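Local coordinates for putative capsular polysaccharide biosynthesis protein (Streptococcus pneumoniae serotype 4, PDB 6EWJ) that is probably a pyridoxal phosphate-dependent sugar aminotransferase of the DegT/DnrJ/EryC1 family, working in teichoic acid biosynthesis, at residues S198-H202 with A203-F207; G274-Q277 with L278-P282; S297-G301 with S302-P306. One frame throughout, in Å; residues are numbered along the deposited sequence.

Contact 1. Residues S198-H202 with A203-F207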
loop_
_atom_site.group_PDB
_atom_site.type_symbol
_atom_site.label_atom_id
_atom_site.label_comp_id
_atom_site.label_asym_id
_atom_site.label_seq_id
_atom_site.Cartn_x
_atom_site.Cartn_y
_atom_site.Cartn_z
ATOM N N SER A 198 -15.771 2.152 3.681
ATOM C CA SER A 198 -14.395 1.819 4.107
ATOM C C SER A 198 -14.248 1.729 5.613
ATOM O O SER A 198 -14.727 2.569 6.345
ATOM C CB SER A 198 -13.334 2.855 3.604
ATOM O OG SER A 198 -13.785 4.152 3.884
ATOM N N PHE A 199 -13.494 0.746 6.038
ATOM C CA PHE A 199 -13.123 0.527 7.415
ATOM C C PHE A 199 -11.623 0.582 7.599
ATOM O O PHE A 199 -10.844 0.312 6.652
ATOM C CB PHE A 199 -13.589 -0.871 7.849
ATOM C CG PHE A 199 -15.089 -1.029 7.936
ATOM C CD1 PHE A 199 -15.785 -0.534 9.016
ATOM C CD2 PHE A 199 -15.801 -1.732 6.944
ATOM C CE1 PHE A 199 -17.183 -0.661 9.110
ATOM C CE2 PHE A 199 -17.187 -1.882 7.029
ATOM C CZ PHE A 199 -17.860 -1.364 8.119
ATOM N N SER A 200 -11.206 0.852 8.831
ATOM C CA SER A 200 -9.782 0.996 9.152
ATOM C C SER A 200 -9.501 0.003 10.267
ATOM O O SER A 200 -10.240 -0.042 11.229
ATOM C CB SER A 200 -9.413 2.374 9.693
ATOM O OG SER A 200 -8.053 2.426 10.093
ATOM N N PHE A 201 -8.360 -0.669 10.140
ATOM C CA PHE A 201 -7.824 -1.546 11.158
ATOM C C PHE A 201 -6.444 -1.069 11.573
ATOM O O PHE A 201 -5.573 -1.860 11.993
ATOM C CB PHE A 201 -7.738 -3.015 10.629
ATOM C CG PHE A 201 -8.914 -3.479 9.844
ATOM C CD1 PHE A 201 -10.225 -3.184 10.218
ATOM C CD2 PHE A 201 -8.727 -4.320 8.783
ATOM C CE1 PHE A 201 -11.304 -3.662 9.480
ATOM C CE2 PHE A 201 -9.814 -4.854 8.070
ATOM C CZ PHE A 201 -11.083 -4.490 8.397
ATOM N N HIS A 202 -6.211 0.244 11.481
ATOM C CA HIS A 202 -4.962 0.847 11.941
ATOM C C HIS A 202 -4.689 0.548 13.412
ATOM O O HIS A 202 -5.664 0.291 14.198
ATOM C CB HIS A 202 -5.001 2.359 11.668
ATOM C CG HIS A 202 -3.741 3.067 12.043
ATOM N ND1 HIS A 202 -3.564 3.676 13.269
ATOM C CD2 HIS A 202 -2.604 3.281 11.355
ATOM C CE1 HIS A 202 -2.356 4.214 13.323
ATOM N NE2 HIS A 202 -1.741 3.964 12.181
ATOM N N ALA A 203 -3.407 0.526 13.796
ATOM C CA ALA A 203 -2.965 0.253 15.199
ATOM C C ALA A 203 -3.812 0.850 16.326
ATOM O O ALA A 203 -3.927 0.260 17.393
ATOM C CB ALA A 203 -1.513 0.662 15.389
ATOM N N VAL A 204 -4.388 2.040 16.090
ATOM C CA VAL A 204 -5.087 2.793 17.099
ATOM C C VAL A 204 -6.626 2.613 17.040
ATOM O O VAL A 204 -7.333 3.223 17.841
ATOM C CB VAL A 204 -4.701 4.309 17.110
ATOM C CG1 VAL A 204 -3.183 4.493 17.099
ATOM C CG2 VAL A 204 -5.326 5.118 15.964
ATOM N N LYS A 205 -7.124 1.764 16.133
ATOM C CA LYS A 205 -8.572 1.594 15.940
ATOM C C LYS A 205 -9.160 0.489 16.850
ATOM O O LYS A 205 -8.392 -0.228 17.537
ATOM C CB LYS A 205 -8.886 1.384 14.455
ATOM C CG LYS A 205 -9.500 2.593 13.807
ATOM C CD LYS A 205 -8.523 3.742 13.777
ATOM C CE LYS A 205 -9.070 4.969 13.153
ATOM N NZ LYS A 205 -8.051 6.035 13.153
ATOM N N ASN A 206 -10.495 0.416 16.971
ATOM C CA ASN A 206 -11.112 -0.564 17.864
ATOM C C ASN A 206 -10.701 -1.997 17.525
ATOM O O ASN A 206 -10.561 -2.837 18.419
ATOM C CB ASN A 206 -12.635 -0.554 17.795
ATOM C CG ASN A 206 -13.270 0.589 18.558
ATOM O OD1 ASN A 206 -12.604 1.593 18.840
ATOM N ND2 ASN A 206 -14.589 0.468 18.832
ATOM N N PHE A 207 -10.564 -2.260 16.240
ATOM C CA PHE A 207 -10.220 -3.586 15.661
ATOM C C PHE A 207 -8.972 -3.300 14.874
ATOM O O PHE A 207 -8.970 -2.432 14.030
ATOM C CB PHE A 207 -11.412 -4.002 14.759
ATOM C CG PHE A 207 -11.196 -5.282 13.949
ATOM C CD1 PHE A 207 -10.399 -5.286 12.792
ATOM C CD2 PHE A 207 -11.887 -6.435 14.280
ATOM C CE1 PHE A 207 -10.244 -6.448 12.026
ATOM C CE2 PHE A 207 -11.730 -7.573 13.525
ATOM C CZ PHE A 207 -10.900 -7.597 12.414
HETATM O O HOH W 1 -7.496 5.102 10.198
#
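Phe201 and Phe207 run side by side and point the same way where the chain of this aminotransferase fold leaves strand 196-200 for the loop that carries Lys205, the predicted cofactor lysine. Their ring centroids are 4.8 Å apart with planes at 58°, an oblique pair. Phe207 brings its CD1-CE1 side against Phe201, CE1 standing 3.7 Å above the plane of the Phe201 ring over its centre. The backbone adds a CA-H...O contact, Phe201 CA lying 3.2 Å from Phe207 O, an oxygen with no other partner in the model.

A type I beta turn, His202 to Lys205, closes through Lys205 N to His202 O at 2.8 Å. Val204 lies alongside the imidazole, its CG2 3.5 Å from His202 ND1. Before the turn, Ser200 OG accepts from His202 N, an ST turn; with OG anti to the backbone N (chi1 175°), the hydroxyl also faces the Lys205 chain.

Ser200 binds pyridoxal phosphate when the cofactor is present; none is bound here. Bent at chi2 (65°) and extended beyond, unmodified Lys205 carries NZ toward the cofactor site, near His179. One water bridges Ser200 and Lys205, 2.7 Å from Ser200 OG and accepting from Lys205 NZ at 3.1 Å.

Contact 2. Residues G274-Q277 with L278-P282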
loop_
_atom_site.group_PDB
_atom_site.type_symbol
_atom_site.label_atom_id
_atom_site.label_comp_id
_atom_site.label_asym_id
_atom_site.label_seq_id
_atom_site.Cartn_x
_atom_site.Cartn_y
_atom_site.Cartn_z
ATOM N N GLY A 274 -6.509 -9.974 12.428
ATOM C CA GLY A 274 -7.904 -9.682 12.205
ATOM C C GLY A 274 -8.842 -10.776 12.612
ATOM O O GLY A 274 -9.862 -10.510 13.221
ATOM N N LEU A 275 -8.496 -12.025 12.332
ATOM C CA LEU A 275 -9.383 -13.149 12.656
ATOM C C LEU A 275 -9.621 -13.262 14.164
ATOM O O LEU A 275 -10.747 -13.542 14.616
ATOM C CB LEU A 275 -8.814 -14.458 12.124
ATOM C CG LEU A 275 -8.787 -14.638 10.611
ATOM C CD1 LEU A 275 -7.951 -15.859 10.219
ATOM C CD2 LEU A 275 -10.180 -14.759 10.019
ATOM N N VAL A 276 -8.531 -13.120 14.915
ATOM C CA VAL A 276 -8.555 -13.214 16.368
ATOM C C VAL A 276 -9.268 -11.983 16.966
ATOM O O VAL A 276 -10.109 -12.128 17.853
ATOM C CB VAL A 276 -7.126 -13.379 16.952
ATOM C CG1 VAL A 276 -7.136 -13.267 18.477
ATOM C CG2 VAL A 276 -6.587 -14.740 16.564
ATOM N N GLN A 277 -8.927 -10.794 16.450
ATOM C CA GLN A 277 -9.594 -9.557 16.846
ATOM C C GLN A 277 -11.118 -9.671 16.662
ATOM O O GLN A 277 -11.916 -9.231 17.533
ATOM C CB GLN A 277 -9.050 -8.368 16.062
ATOM C CG GLN A 277 -7.629 -7.974 16.452
ATOM C CD GLN A 277 -7.558 -6.936 17.559
ATOM O OE1 GLN A 277 -8.038 -5.817 17.390
ATOM N NE2 GLN A 277 -6.956 -7.283 18.670
ATOM N N LEU A 278 -11.517 -10.290 15.549
ATOM C CA LEU A 278 -12.916 -10.450 15.236
ATOM C C LEU A 278 -13.604 -11.406 16.245
ATOM O O LEU A 278 -14.683 -11.100 16.695
ATOM C CB LEU A 278 -13.142 -10.852 13.776
ATOM C CG LEU A 278 -14.619 -10.752 13.349
ATOM C CD1 LEU A 278 -15.168 -9.331 13.412
ATOM C CD2 LEU A 278 -14.755 -11.320 11.942
ATOM N N ASP A 279 -12.937 -12.480 16.665
ATOM C CA ASP A 279 -13.455 -13.358 17.763
ATOM C C ASP A 279 -13.602 -12.567 19.061
ATOM O O ASP A 279 -14.608 -12.639 19.763
ATOM C CB ASP A 279 -12.485 -14.494 18.058
ATOM C CG ASP A 279 -12.385 -15.493 16.939
ATOM O OD1 ASP A 279 -13.193 -15.462 15.997
ATOM O OD2 ASP A 279 -11.471 -16.311 16.995
ATOM N N ARG A 280 -12.566 -11.773 19.338
ATOM C CA ARG A 280 -12.529 -10.923 20.529
ATOM C C ARG A 280 -13.471 -9.728 20.506
ATOM O O ARG A 280 -13.731 -9.166 21.559
ATOM C CB ARG A 280 -11.085 -10.417 20.761
ATOM C CG ARG A 280 -10.143 -11.543 21.153
ATOM C CD ARG A 280 -8.750 -11.014 21.348
ATOM N NE ARG A 280 -8.729 -10.212 22.553
ATOM C CZ ARG A 280 -7.942 -9.173 22.782
ATOM N NH1 ARG A 280 -7.063 -8.730 21.879
ATOM N NH2 ARG A 280 -8.053 -8.544 23.952
ATOM N N TYR A 281 -13.981 -9.355 19.333
ATOM C CA TYR A 281 -14.620 -8.052 19.140
ATOM C C TYR A 281 -15.907 -7.759 19.963
ATOM O O TYR A 281 -15.982 -6.696 20.552
ATOM C CB TYR A 281 -14.838 -7.733 17.658
ATOM C CG TYR A 281 -14.892 -6.221 17.372
ATOM C CD1 TYR A 281 -13.888 -5.388 17.808
ATOM C CD2 TYR A 281 -15.917 -5.684 16.606
ATOM C CE1 TYR A 281 -13.953 -4.020 17.572
ATOM C CE2 TYR A 281 -16.003 -4.349 16.350
ATOM C CZ TYR A 281 -15.005 -3.507 16.816
ATOM O OH TYR A 281 -15.073 -2.185 16.554
ATOM N N PRO A 282 -16.886 -8.709 20.024
ATOM C CA PRO A 282 -17.990 -8.567 20.993
ATOM C C PRO A 282 -17.520 -8.183 22.401
ATOM O O PRO A 282 -17.994 -7.163 22.909
ATOM C CB PRO A 282 -18.666 -9.957 20.969
ATOM C CG PRO A 282 -18.390 -10.461 19.596
ATOM C CD PRO A 282 -17.014 -9.957 19.247
#
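Arg280 lies one helical turn after Val276, and its aliphatic stem is laid back over that turn: CG is 3.4 Å from Val276 O, and CD is 4.0 Å from Val276 CG1. The backbone beneath is closely wound. Arg280 N donates to Val276 O at 2.9 Å, in the carbonyl plane and with an N-H...O angle of 163°, while Leu278 N reaches Gly274 O at the same length of 2.9 Å. These i to i+4 bonds give direct evidence of alpha-helical winding.

Gln277, which is buried, and Arg280 bring their polar ends together at an angle, amide and guanidinium planes 74° apart. Gln277 NE2 and Arg280 NH1, 3.5 Å from each other, are both donors, and what brings them together is a shared acceptor: each is bonded to Glu23 OE2, while Asp18 takes the other guanidinium nitrogen, NH2, in a second salt bridge. Gln277 curls into place through a bend at chi2 (-91°), and its OE1 accepts from Thr208 N.

Asp279 is on the solvent side, where the packing is thinner. Its backbone bond, N to Leu275 O, is longer at 3.2 Å, and its carboxylate is held by Arg48, which also donates to Leu275 O. Further on, Pro282 has no N-H to give to Leu278 O, and the helix kinks there; Tyr281 N keeps a weak bond to that oxygen.

Taken together, the geometry is that of a proline-kinked alpha-helix, the long helix 268-299 of this aminotransferase fold: one side meets Phe207 and Asn206 of the loop 203-207 with the predicted cofactor lysine, and other residues meet helices 21-31 and 40-53.

Contact 3. Residues S297-G301 with S302-P306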
loop_
_atom_site.group_PDB
_atom_site.type_symbol
_atom_site.label_atom_id
_atom_site.label_comp_id
_atom_site.label_asym_id
_atom_site.label_seq_id
_atom_site.Cartn_x
_atom_site.Cartn_y
_atom_site.Cartn_z
ATOM N N SER A 297 -21.663 8.959 33.110
ATOM C CA SER A 297 -22.224 9.273 34.459
ATOM C C SER A 297 -21.317 10.248 35.203
ATOM O O SER A 297 -21.785 11.167 35.827
ATOM C CB SER A 297 -22.471 8.039 35.330
ATOM O OG SER A 297 -22.955 6.924 34.577
ATOM N N GLY A 298 -20.002 10.074 35.060
ATOM C CA GLY A 298 -19.019 10.999 35.643
ATOM C C GLY A 298 -19.124 12.466 35.213
ATOM O O GLY A 298 -19.015 13.362 36.050
ATOM N N PHE A 299 -19.384 12.697 33.929
ATOM C CA PHE A 299 -19.476 14.040 33.363
ATOM C C PHE A 299 -20.878 14.665 33.417
ATOM O O PHE A 299 -21.014 15.831 33.106
ATOM C CB PHE A 299 -18.918 14.063 31.932
ATOM C CG PHE A 299 -17.447 13.723 31.859
ATOM C CD1 PHE A 299 -16.530 14.361 32.708
ATOM C CD2 PHE A 299 -16.972 12.775 30.964
ATOM C CE1 PHE A 299 -15.183 14.048 32.654
ATOM C CE2 PHE A 299 -15.620 12.446 30.925
ATOM C CZ PHE A 299 -14.734 13.074 31.765
ATOM N N ALA A 300 -21.888 13.884 33.793
ATOM C CA ALA A 300 -23.282 14.363 33.906
ATOM C C ALA A 300 -23.365 15.617 34.752
ATOM O O ALA A 300 -22.754 15.687 35.831
ATOM C CB ALA A 300 -24.153 13.288 34.488
ATOM N N GLY A 301 -24.068 16.641 34.235
ATOM C CA GLY A 301 -24.229 17.915 34.949
ATOM C C GLY A 301 -23.006 18.831 34.961
ATOM O O GLY A 301 -23.083 19.926 35.492
ATOM N N SER A 302 -21.868 18.405 34.394
ATOM C CA SER A 302 -20.667 19.251 34.378
ATOM C C SER A 302 -20.603 20.065 33.088
ATOM O O SER A 302 -21.423 19.947 32.193
ATOM C CB SER A 302 -19.408 18.382 34.515
ATOM O OG SER A 302 -19.083 17.684 33.299
ATOM N N ARG A 303 -19.558 20.847 32.958
ATOM C CA ARG A 303 -19.300 21.590 31.720
ATOM C C ARG A 303 -18.765 20.675 30.564
ATOM O O ARG A 303 -18.832 21.014 29.372
ATOM C CB ARG A 303 -18.286 22.659 32.087
ATOM C CG ARG A 303 -18.288 24.006 31.387
ATOM C CD ARG A 303 -17.029 24.792 31.886
ATOM N NE ARG A 303 -16.550 24.249 33.177
ATOM C CZ ARG A 303 -16.653 24.816 34.383
ATOM N NH1 ARG A 303 -17.164 26.047 34.581
ATOM N NH2 ARG A 303 -16.213 24.142 35.443
ATOM N N ILE A 304 -18.260 19.511 30.935
ATOM C CA ILE A 304 -17.730 18.541 29.966
ATOM C C ILE A 304 -18.907 17.848 29.295
ATOM O O ILE A 304 -19.628 17.081 29.950
ATOM C CB ILE A 304 -16.775 17.581 30.682
ATOM C CG1 ILE A 304 -15.537 18.370 31.151
ATOM C CG2 ILE A 304 -16.334 16.433 29.761
ATOM C CD1 ILE A 304 -14.988 17.908 32.470
ATOM N N HIS A 305 -19.126 18.129 28.025
ATOM C CA HIS A 305 -20.223 17.545 27.219
ATOM C C HIS A 305 -19.732 16.534 26.169
ATOM O O HIS A 305 -19.229 16.921 25.087
ATOM C CB HIS A 305 -21.000 18.643 26.471
ATOM C CG HIS A 305 -21.599 19.682 27.356
ATOM N ND1 HIS A 305 -22.094 19.407 28.610
ATOM C CD2 HIS A 305 -21.835 20.996 27.148
ATOM C CE1 HIS A 305 -22.549 20.523 29.160
ATOM N NE2 HIS A 305 -22.432 21.494 28.286
ATOM N N PRO A 306 -19.904 15.237 26.443
ATOM C CA PRO A 306 -19.494 14.214 25.455
ATOM C C PRO A 306 -20.496 14.017 24.326
ATOM O O PRO A 306 -21.687 14.267 24.467
ATOM C CB PRO A 306 -19.402 12.938 26.291
ATOM C CG PRO A 306 -20.322 13.176 27.444
ATOM C CD PRO A 306 -20.479 14.645 27.650
HETATM O O HOH W 2 -22.289 15.946 30.729
#
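Phe299 O is gripped by three donors. Ser302 OG gives it a hydrogen bond of 2.7 Å, Ser302 N a second of 3.0 Å, and a water a third. The two serine donors approach differently: the hydroxyl is tilted moderately from the carbonyl plane, whereas the amide stands above that plane, 37° out of it. The N-H bond closes a type II beta turn from Phe299 to Ser302, with Gly301 at its third position. The phi there is positive, which glycine adopts readily.

Ser302 OG sits between its own backbone N and carbonyl carbon (chi1 76°), folded back over the turn. From there it works in both directions, donating to Phe299 O and accepting from Ile304 N at 3.1 Å, an ST turn that leads into the strand. The water donates to Phe299 O and also to Ile304 O, 3.0 Å away, so a second polar link ties Phe299 to Ile304 of the strand.

Apolar contact forms beside this network. Ile304 presents CG2 to one face of the Phe299 ring, 3.7 Å from the centroid and 16° off the ring normal, a clear CH-pi contact. Farther along the isoleucine, its CD1 lies near CD1 and CE1 of the same ring. Tyr321 of strand 321-325 also touches this phenylalanine, and Ile304 packs onward against Thr323 and, on helix 391-409, Phe401 and Lys402.

At Ala300 and Gly301 the turn is exposed, while the phenylalanine and isoleucine are buried. Such a tight helix-to-strand connection, a type II turn followed by an ST turn, here delivers the chain from helix 268-299 into edge strand 304-306 of the three-stranded antiparallel sheet.

Overall arrangement
The contacts follow one another along the chain in the order 1, 2, 3. Contact 1 leaves strand 196-200 of the seven-stranded mixed sheet, and contact 2 lies in the first half of helix 268-299, their centres 12 Å apart. They touch directly: Phe207 CZ comes within 3.2 Å of Gly274 O, and Asn206 CB within 3.2 Å of Tyr281 OH. The helix thus backs the loop carrying the predicted cofactor lysine. Contact 3 closes the same helix and enters the small antiparallel sheet, its centre 32 Å from that of contact 2 and 28 Å from that of contact 1. One long helix therefore connects the cofactor region to the smaller sheet; contact 3 itself lies away from the annotated sites.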